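Local coordinates for protein L-methionine gamma-lyase (Fusobacterium nucleatum subsp. nucleatum, PDB 6LXU) that belongs to the Cys/Met metabolism family of PLP-dependent enzymes and carries pyridoxal phosphate bound covalently to a lysine, at residues Ile166-Ala171 and Lys305-Asp310. Residues are numbered along the deposited sequence; the frame is centred on the assembly and turned at random.
Sequences IVDLEA and KKQMKD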
# COMPACT_ATOMS: atom_id res chain seq x y z
N ILE A 166 14.27 35.63 6.75
CA ILE A 166 14.25 35.25 8.15
C ILE A 166 13.48 36.30 8.95
O ILE A 166 13.67 37.51 8.76
CB ILE A 166 15.70 35.17 8.70
CG1 ILE A 166 16.55 34.14 7.95
CG2 ILE A 166 15.71 34.89 10.20
CD1 ILE A 166 16.02 32.71 8.03
N VAL A 167 12.60 35.84 9.83
CA VAL A 167 11.89 36.74 10.76
C VAL A 167 12.00 36.16 12.16
O VAL A 167 12.18 34.95 12.34
CB VAL A 167 10.43 37.03 10.34
CG1 VAL A 167 10.38 37.51 8.89
CG2 VAL A 167 9.53 35.83 10.54
N ASP A 168 11.91 37.04 13.16
CA ASP A 168 12.22 36.70 14.54
C ASP A 168 10.96 36.21 15.24
O ASP A 168 10.11 37.01 15.64
CB ASP A 168 12.79 37.93 15.25
CG ASP A 168 13.39 37.62 16.62
OD1 ASP A 168 12.81 36.80 17.35
OD2 ASP A 168 14.43 38.24 16.95
N LEU A 169 10.84 34.89 15.39
CA LEU A 169 9.61 34.31 15.91
C LEU A 169 9.30 34.73 17.34
O LEU A 169 8.15 35.00 17.67
CB LEU A 169 9.66 32.79 15.81
CG LEU A 169 9.73 32.25 14.37
CD1 LEU A 169 9.77 30.73 14.43
CD2 LEU A 169 8.54 32.72 13.56
N GLU A 170 10.32 34.72 18.20
CA GLU A 170 10.11 35.10 19.60
C GLU A 170 9.66 36.56 19.72
O GLU A 170 8.71 36.87 20.44
CB GLU A 170 11.36 34.86 20.42
CG GLU A 170 11.15 35.18 21.89
CD GLU A 170 12.36 35.00 22.76
OE1 GLU A 170 13.39 34.45 22.33
OE2 GLU A 170 12.27 35.48 23.94
N ALA A 171 10.33 37.43 19.00
CA ALA A 171 10.02 38.86 19.05
C ALA A 171 8.64 39.16 18.49
O ALA A 171 7.84 39.90 19.10
CB ALA A 171 11.06 39.65 18.31
N LYS A 305 20.75 32.56 13.51
CA LYS A 305 21.68 31.94 14.45
C LYS A 305 21.07 31.72 15.84
O LYS A 305 21.41 30.76 16.52
CB LYS A 305 22.96 32.77 14.54
CG LYS A 305 24.09 32.11 15.31
CD LYS A 305 25.31 33.01 15.32
CE LYS A 305 26.47 32.35 16.05
NZ LYS A 305 27.62 33.28 16.23
N LYS A 306 20.17 32.60 16.26
CA LYS A 306 19.54 32.46 17.56
C LYS A 306 18.42 31.44 17.59
O LYS A 306 18.22 30.80 18.61
CB LYS A 306 18.92 33.78 18.00
CG LYS A 306 19.86 34.89 18.42
CD LYS A 306 20.47 34.55 19.75
CE LYS A 306 21.26 35.71 20.33
NZ LYS A 306 21.75 35.38 21.68
N GLN A 307 17.64 31.32 16.51
CA GLN A 307 16.44 30.48 16.54
C GLN A 307 16.53 29.18 15.73
O GLN A 307 15.61 28.38 15.81
CB GLN A 307 15.19 31.29 16.16
CG GLN A 307 15.06 31.59 14.68
CD GLN A 307 13.94 32.56 14.33
OE1 GLN A 307 13.29 33.17 15.19
NE2 GLN A 307 13.72 32.73 13.03
N MET A 308 17.63 28.98 15.01
CA MET A 308 17.82 27.77 14.20
C MET A 308 19.08 27.05 14.64
O MET A 308 20.15 27.65 14.74
CB MET A 308 17.97 28.11 12.71
CG MET A 308 16.82 28.90 12.13
SD MET A 308 17.00 29.21 10.36
CE MET A 308 16.68 27.60 9.64
N LYS A 309 18.97 25.74 14.86
CA LYS A 309 20.13 24.93 15.24
C LYS A 309 21.06 24.65 14.07
O LYS A 309 22.24 24.37 14.27
CB LYS A 309 19.68 23.61 15.85
CG LYS A 309 18.92 23.78 17.15
CD LYS A 309 18.53 22.42 17.68
CE LYS A 309 17.71 22.49 18.95
NZ LYS A 309 17.33 21.13 19.43
N ASP A 310 20.52 24.69 12.85
CA ASP A 310 21.31 24.65 11.63
C ASP A 310 20.54 25.49 10.63
O ASP A 310 19.40 25.87 10.87
CB ASP A 310 21.53 23.21 11.16
CG ASP A 310 22.78 23.04 10.31
OD1 ASP A 310 23.29 24.04 9.76
OD2 ASP A 310 23.27 21.90 10.20
O HOH W 1 13.23 34.15 17.76
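Gln-307, in the last turn of helix 301-307, faces the start of helix 169-176 at Asp-168, the CA atoms of the two residues lying 7.8 Å apart, and its side chain spans that gap to reach the backbone on either side of Asp-168. The carboxamide works as a two-pronged clamp. Its NE2 donates to Val-167 O over 2.8 Å with an N-H...O angle of 159°; the acceptor lies close to the plane of the amide, although NE2 itself is tilted from the carbonyl plane of Val-167. In the reverse sense, Leu-169 N gives its hydrogen to Gln-307 OE1 at 3.0 Å and 164°, entering in the carbonyl plane on a lone pair. CG of Gln-307 sits between its backbone N and carbonyl carbon (chi1 75°), and the chain runs extended from there, which carries the amide to the loop-helix junction.

Asp-168 is the N-cap: its OD1 accepts from Ala-171 N at 3.0 Å, met from above the carboxylate plane. A water joins cap and clamp, donating to Asp-168 OD1 and Gln-307 OE1 and accepting from Glu-170 N. Aliphatic groups lie against the amide. Leu-169 crosses Gln-307 at about a right angle, with CB 3.7 Å from OE1, while Ile-166 passes it in the opposite direction, CG2 lying 4.1 Å from NE2. Further along, Ile-166 CD1 makes an apolar contact with Met-308 SD at 4.3 Å; Ile-303 also touches Ile-166.

With bonds at both its oxygen and its nitrogen, the amide of Gln-307 has its flip state fixed, and Leu-169 N and Glu-170 N, in the first turn of helix 169-176, are satisfied by Gln-307 and the water. Helix 169-176 follows strand 151-157 of the seven-stranded sheet, and helix 301-307 lies between strands 287-291 and 314-319 of the five-stranded one, so the contact ties together the two sheet-bearing parts of this PLP-dependent fold. Its two direct bonds, amide to backbone, need no charged group; the Asp-168 carboxylate joins through the water.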